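Local coordinates for protein ColD (Escherichia coli, PDB 3GR9) that removes the C3'-hydroxyl from GDP-4-keto-6-deoxy-D-mannose in L-colitose biosynthesis, and is studied here in a form engineered for aminotransferase activity, at residues 215-220 with 250-255; 49-54 with 206-211. The protein carries 2 engineered substitutions. One frame throughout, in Å; residues are numbered along the deposited sequence.

Interaction 1 of 2, residues 215-220 with 250-255. With AKG (2-oxoglutaric acid), chain I.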
loop_
_atom_site.group_PDB
_atom_site.type_symbol
_atom_site.label_atom_id
_atom_site.label_comp_id
_atom_site.label_asym_id
_atom_site.label_seq_id
_atom_site.Cartn_x
_atom_site.Cartn_y
_atom_site.Cartn_z
ATOM N N ARG B 215 3.958 -4.021 8.390
ATOM C CA ARG B 215 4.246 -2.991 7.385
ATOM C C ARG B 215 5.115 -3.578 6.274
ATOM O O ARG B 215 5.021 -3.105 5.107
ATOM C CB ARG B 215 5.073 -1.872 8.008
ATOM C CG ARG B 215 5.745 -0.969 6.979
ATOM C CD ARG B 215 6.411 0.268 7.611
ATOM N NE ARG B 215 7.625 -0.068 8.356
ATOM C CZ ARG B 215 8.291 0.797 9.118
ATOM N NH1 ARG B 215 7.862 2.063 9.256
ATOM N NH2 ARG B 215 9.364 0.386 9.746
ATOM N N ALA B 216 5.919 -4.598 6.610
ATOM C CA ALA B 216 6.811 -5.161 5.621
ATOM C C ALA B 216 6.826 -6.668 5.508
ATOM O O ALA B 216 7.665 -7.325 6.149
ATOM C CB ALA B 216 8.197 -4.668 5.901
ATOM N N HIS B 217 5.936 -7.215 4.679
ATOM C CA HIS B 217 5.953 -8.651 4.404
ATOM C C HIS B 217 5.621 -9.659 5.519
ATOM O O HIS B 217 5.620 -10.863 5.253
ATOM C CB HIS B 217 7.317 -9.038 3.727
ATOM C CG HIS B 217 7.672 -8.182 2.543
ATOM N ND1 HIS B 217 7.031 -8.298 1.329
ATOM C CD2 HIS B 217 8.554 -7.158 2.403
ATOM C CE1 HIS B 217 7.503 -7.393 0.489
ATOM N NE2 HIS B 217 8.432 -6.686 1.120
ATOM N N GLY B 218 5.377 -9.213 6.753
ATOM C CA GLY B 218 5.067 -10.162 7.843
ATOM C C GLY B 218 6.297 -11.014 8.213
ATOM O O GLY B 218 6.162 -12.103 8.760
ATOM N N TRP B 219 7.494 -10.509 7.898
ATOM C CA TRP B 219 8.761 -11.173 8.210
ATOM C C TRP B 219 9.195 -10.655 9.579
ATOM O O TRP B 219 8.484 -9.867 10.199
ATOM C CB TRP B 219 9.852 -10.854 7.174
ATOM C CG TRP B 219 10.195 -9.358 7.005
ATOM C CD1 TRP B 219 10.085 -8.346 7.935
ATOM C CD2 TRP B 219 10.776 -8.755 5.844
ATOM N NE1 TRP B 219 10.560 -7.156 7.416
ATOM C CE2 TRP B 219 10.971 -7.379 6.128
ATOM C CE3 TRP B 219 11.107 -9.239 4.575
ATOM C CZ2 TRP B 219 11.531 -6.507 5.208
ATOM C CZ3 TRP B 219 11.640 -8.368 3.653
ATOM C CH2 TRP B 219 11.840 -7.015 3.969
ATOM N N THR B 220 10.381 -11.048 10.030
ATOM C CA THR B 220 10.851 -10.662 11.360
ATOM C C THR B 220 12.015 -9.681 11.425
ATOM O O THR B 220 12.343 -9.201 12.515
ATOM C CB THR B 220 11.299 -11.912 12.173
ATOM O OG1 THR B 220 12.327 -12.615 11.463
ATOM C CG2 THR B 220 10.124 -12.862 12.477
ATOM N N ASN B 250 3.176 -4.953 1.889
ATOM C CA ASN B 250 4.419 -4.236 1.731
ATOM C C ASN B 250 4.124 -2.747 1.737
ATOM O O ASN B 250 4.031 -2.143 0.675
ATOM C CB ASN B 250 5.207 -4.606 0.482
ATOM C CG ASN B 250 6.272 -3.587 0.174
ATOM O OD1 ASN B 250 6.366 -2.583 0.854
ATOM N ND2 ASN B 250 7.071 -3.833 -0.836
ATOM N N VAL B 251 3.970 -2.164 2.924
ATOM C CA VAL B 251 3.669 -0.727 3.056
ATOM C C VAL B 251 4.726 0.263 3.447
ATOM O O VAL B 251 4.433 1.378 3.900
ATOM C CB VAL B 251 2.220 -0.322 3.379
ATOM C CG1 VAL B 251 1.272 -1.093 2.496
ATOM C CG2 VAL B 251 1.864 -0.427 4.884
ATOM N N ARG B 252 5.958 -0.187 3.225
ATOM C CA ARG B 252 7.186 0.563 3.479
ATOM C C ARG B 252 7.170 1.942 2.826
ATOM O O ARG B 252 6.775 2.094 1.668
ATOM C CB ARG B 252 8.406 -0.233 2.962
ATOM C CG ARG B 252 8.784 -1.521 3.780
ATOM C CD ARG B 252 10.134 -2.007 3.328
ATOM N NE ARG B 252 10.082 -2.328 1.912
ATOM C CZ ARG B 252 10.437 -3.504 1.412
ATOM N NH1 ARG B 252 10.927 -4.436 2.220
ATOM N NH2 ARG B 252 10.365 -3.737 0.102
ATOM N N PRO B 253 7.646 2.939 3.575
ATOM C CA PRO B 253 7.720 4.288 3.059
ATOM C C PRO B 253 9.085 4.257 2.409
ATOM O O PRO B 253 9.830 3.281 2.589
ATOM C CB PRO B 253 7.732 5.157 4.325
ATOM C CG PRO B 253 7.174 4.308 5.387
ATOM C CD PRO B 253 7.629 2.932 5.051
ATOM N N LEU B 254 9.396 5.301 1.648
ATOM C CA LEU B 254 10.689 5.366 0.964
ATOM C C LEU B 254 11.654 6.281 1.717
ATOM O O LEU B 254 11.272 7.363 2.151
ATOM C CB LEU B 254 10.513 5.943 -0.449
ATOM C CG LEU B 254 9.896 5.127 -1.607
ATOM C CD1 LEU B 254 10.098 5.941 -2.906
ATOM C CD2 LEU B 254 10.669 3.815 -1.741
ATOM N N GLU B 255 12.918 5.889 1.820
ATOM C CA GLU B 255 13.914 6.734 2.472
ATOM C C GLU B 255 13.710 8.233 2.196
ATOM O O GLU B 255 13.633 9.033 3.113
ATOM C CB GLU B 255 15.319 6.259 2.090
ATOM C CG GLU B 255 16.375 6.658 3.080
ATOM C CD GLU B 255 16.316 5.820 4.326
ATOM O OE1 GLU B 255 15.198 5.600 4.870
ATOM O OE2 GLU B 255 17.411 5.387 4.761
HETATM C C1 AKG I . 13.172 -11.558 -2.171
HETATM O O1 AKG I . 14.126 -11.348 -1.382
HETATM O O2 AKG I . 13.029 -12.685 -2.712
HETATM C C2 AKG I . 12.161 -10.500 -2.411
HETATM O O5 AKG I . 11.145 -10.794 -3.003
HETATM C C3 AKG I . 12.384 -9.102 -1.881
HETATM C C4 AKG I . 11.327 -8.728 -0.835
HETATM C C5 AKG I . 11.406 -7.262 -0.554
HETATM O O3 AKG I . 12.399 -6.801 0.245
HETATM O O4 AKG I . 10.583 -6.458 -1.092
#
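Arg-215 O accepts the backbone N-H of Val-251 at 2.6 Å, with an N-H...O angle of 146°; this is the direct hydrogen bond between the two loops and fixes a single beta bridge between Ala-216 and Asn-250. From Ala-216 to Trp-219 the chain makes a type I' turn, which lays His-217 CD2 over a face of the Trp-219 ring, near its rim, and sets both rings beside the end of Arg-252. That arginine passes Ala-216 with its CG 3.8 Å from Ala-216 CB, and the bend at chi3 (-60°) turns the guanidinium towards the ligand. Its NH1 lies 3.2 Å from Trp-219 CH2 and at the edge of the imidazole. The carboxylate of 2-oxoglutarate meets the guanidinium at its edge, each terminal nitrogen facing one oxygen: Arg-252 NH2 bonds to O4 (3.0 Å, N-H...O angle 163°), while NH1 reaches O3 only weakly. His-217 NE2 is 3.1 Å from the same O4, and the ligand's C4 lies over one face of the imidazole. At NE, Glu-196 of the second subunit forms a salt bridge that probably helps hold the guanidinium in place. Asn-250 ND2 bonds to that subunit's cofactor-bearing Lys-190 side chain, an engineered position, and its Arg-333 also binds the ligand. Such a shared pocket is characteristic of fold type I aminotransferases, whose active sites form at the dimer interface.

Interaction 2 of 2, residues 49-54 with 206-211; sequences SKYAVM and EIYHIL
Tyr-208 and Tyr-51 lie flat against each other where helix 205-215 packs on an edge strand of the large mixed sheet, in the alpha/beta fold of the PLP-dependent aminotransferases. Strand 51-54 and helix 206-211 run almost in the same direction, 15° apart, with their axes 9.2 Å from each other at closest approach. The helix follows strand 198-202, the antiparallel neighbour of 51-55; after leaving it the chain turns back and runs along strand 51-55.

Both tyrosines start toward the partner segment but arrive from different directions, the two side chains crossing at about a right angle. Even so their rings end up nearly parallel, 8° between planes and 4.3 Å between centroids, in an offset stack. The offset lets each ring cover the other's beta carbon: Tyr-51 CB sits over the face of Tyr-208, 3.9 Å from its centroid, and Tyr-208 CB over the face of Tyr-51, a reciprocal pair of CH-pi contacts. With CG anti to the backbone N (chi1 179°), Tyr-208 reaches out from the helix to the strand. Lys-50 CB touches the opposite face of the Tyr-51 ring near its rim.

Val-53, two residues along and on the same side of the strand as Tyr-51, extends the apolar patch. Its CG2 abuts the edge of the Tyr-208 ring, 3.7 Å from CE1, and comes within 4.2 Å of Leu-211 CB about one helical turn further on. Leu-211 in turn packs against Ile-200 of the neighbouring strand and Ala-68 of helix 58-71. At the far end of the Tyr-208 ring, OH bonds at 2.9 Å to a water that also makes a weak bond to Ala-52 O.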
loop_
_atom_site.group_PDB
_atom_site.type_symbol
_atom_site.label_atom_id
_atom_site.label_comp_id
_atom_site.label_asym_id
_atom_site.label_seq_id
_atom_site.Cartn_x
_atom_site.Cartn_y
_atom_site.Cartn_z
ATOM N N SER B 49 4.369 10.608 21.871
ATOM C CA SER B 49 4.014 9.190 21.833
ATOM C C SER B 49 5.260 8.386 22.093
ATOM O O SER B 49 6.384 8.854 21.931
ATOM C CB SER B 49 3.421 8.766 20.462
ATOM O OG SER B 49 2.872 7.456 20.511
ATOM N N LYS B 50 5.070 7.130 22.417
ATOM C CA LYS B 50 6.227 6.342 22.642
ATOM C C LYS B 50 6.732 5.898 21.303
ATOM O O LYS B 50 7.943 5.889 21.011
ATOM C CB LYS B 50 5.860 5.128 23.496
ATOM C CG LYS B 50 6.119 5.372 24.967
ATOM C CD LYS B 50 6.810 4.191 25.609
ATOM C CE LYS B 50 8.323 4.354 25.665
ATOM N NZ LYS B 50 9.067 3.048 25.746
ATOM N N TYR B 51 5.790 5.461 20.496
ATOM C CA TYR B 51 6.142 4.883 19.194
ATOM C C TYR B 51 5.400 5.468 18.005
ATOM O O TYR B 51 4.189 5.687 18.036
ATOM C CB TYR B 51 5.833 3.399 19.232
ATOM C CG TYR B 51 6.314 2.705 20.475
ATOM C CD1 TYR B 51 7.682 2.494 20.691
ATOM C CD2 TYR B 51 5.408 2.208 21.409
ATOM C CE1 TYR B 51 8.136 1.838 21.819
ATOM C CE2 TYR B 51 5.840 1.541 22.535
ATOM C CZ TYR B 51 7.209 1.349 22.735
ATOM O OH TYR B 51 7.671 0.665 23.825
ATOM N N ALA B 52 6.137 5.636 16.920
ATOM C CA ALA B 52 5.597 6.124 15.655
ATOM C C ALA B 52 6.053 5.149 14.582
ATOM O O ALA B 52 7.136 4.562 14.659
ATOM C CB ALA B 52 6.161 7.453 15.349
ATOM N N VAL B 53 5.226 4.958 13.571
ATOM C CA VAL B 53 5.625 4.074 12.497
ATOM C C VAL B 53 5.313 4.694 11.165
ATOM O O VAL B 53 4.198 5.133 10.936
ATOM C CB VAL B 53 4.968 2.704 12.557
ATOM C CG1 VAL B 53 4.974 2.105 11.152
ATOM C CG2 VAL B 53 5.733 1.811 13.530
ATOM N N MET B 54 6.306 4.731 10.284
ATOM C CA MET B 54 6.058 5.339 8.998
ATOM C C MET B 54 5.686 4.338 7.912
ATOM O O MET B 54 6.261 3.234 7.875
ATOM C CB MET B 54 7.154 6.322 8.577
ATOM C CG MET B 54 6.730 7.022 7.272
ATOM S SD MET B 54 8.110 7.902 6.597
ATOM C CE MET B 54 7.162 9.087 5.448
ATOM N N GLU B 206 3.132 -3.927 22.365
ATOM C CA GLU B 206 2.620 -4.999 21.516
ATOM C C GLU B 206 2.111 -4.497 20.161
ATOM O O GLU B 206 2.397 -5.111 19.139
ATOM C CB GLU B 206 1.537 -5.855 22.185
ATOM C CG GLU B 206 1.018 -6.878 21.173
ATOM C CD GLU B 206 0.027 -7.887 21.699
ATOM O OE1 GLU B 206 -0.603 -7.615 22.752
ATOM O OE2 GLU B 206 -0.119 -8.940 21.013
ATOM N N ILE B 207 1.357 -3.401 20.147
ATOM C CA ILE B 207 0.887 -2.845 18.881
ATOM C C ILE B 207 2.081 -2.398 18.051
ATOM O O ILE B 207 2.132 -2.579 16.829
ATOM C CB ILE B 207 0.017 -1.593 19.084
ATOM C CG1 ILE B 207 -1.388 -1.976 19.551
ATOM C CG2 ILE B 207 -0.048 -0.792 17.786
ATOM C CD1 ILE B 207 -1.762 -3.358 19.196
ATOM N N TYR B 208 3.027 -1.767 18.721
ATOM C CA TYR B 208 4.190 -1.265 18.046
ATOM C C TYR B 208 4.811 -2.368 17.172
ATOM O O TYR B 208 4.998 -2.224 15.941
ATOM C CB TYR B 208 5.155 -0.755 19.091
ATOM C CG TYR B 208 6.409 -0.246 18.460
ATOM C CD1 TYR B 208 6.364 0.389 17.228
ATOM C CD2 TYR B 208 7.645 -0.436 19.067
ATOM C CE1 TYR B 208 7.523 0.856 16.626
ATOM C CE2 TYR B 208 8.816 0.003 18.456
ATOM C CZ TYR B 208 8.748 0.639 17.233
ATOM O OH TYR B 208 9.895 1.074 16.623
ATOM N N HIS B 209 5.105 -3.490 17.829
ATOM C CA HIS B 209 5.712 -4.645 17.164
ATOM C C HIS B 209 4.825 -5.308 16.057
ATOM O O HIS B 209 5.353 -5.839 15.041
ATOM C CB HIS B 209 6.074 -5.708 18.227
ATOM C CG HIS B 209 7.169 -5.294 19.165
ATOM N ND1 HIS B 209 7.650 -6.142 20.144
ATOM C CD2 HIS B 209 7.857 -4.134 19.299
ATOM C CE1 HIS B 209 8.599 -5.536 20.827
ATOM N NE2 HIS B 209 8.741 -4.313 20.338
ATOM N N ILE B 210 3.505 -5.316 16.239
ATOM C CA ILE B 210 2.656 -5.930 15.221
ATOM C C ILE B 210 2.795 -5.086 13.963
ATOM O O ILE B 210 2.803 -5.609 12.852
ATOM C CB ILE B 210 1.157 -5.997 15.687
ATOM C CG1 ILE B 210 1.004 -6.985 16.865
ATOM C CG2 ILE B 210 0.228 -6.338 14.491
ATOM C CD1 ILE B 210 -0.310 -6.931 17.641
ATOM N N LEU B 211 2.959 -3.780 14.167
ATOM C CA LEU B 211 3.103 -2.810 13.080
ATOM C C LEU B 211 4.392 -3.092 12.293
ATOM O O LEU B 211 4.377 -3.356 11.075
ATOM C CB LEU B 211 3.137 -1.422 13.716
ATOM C CG LEU B 211 1.809 -1.112 14.421
ATOM C CD1 LEU B 211 1.299 0.402 14.352
ATOM C CD2 LEU B 211 0.742 -2.092 13.928
HETATM O O HOH W 1 10.238 3.076 14.551
#

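In the fold
The two contacts lie about 13 Å apart, centre to centre, and share helix 205-215 and its exit: interaction 2 uses the helix's early turns, interaction 1 begins at its last residue, Arg-215. Along the chain, both segments of interaction 2 come before those of interaction 1. They also meet in space, with a probable hydrogen bond from Arg-215 NH1 to Met-54 O on the edge strand and Pro-253 packing near Met-54. The helix held on strand 51-55 thus leads straight into the loop that carries His-217 and Trp-219. Interaction 2 stays within one subunit, whereas interaction 1 faces the second subunit and the ligand.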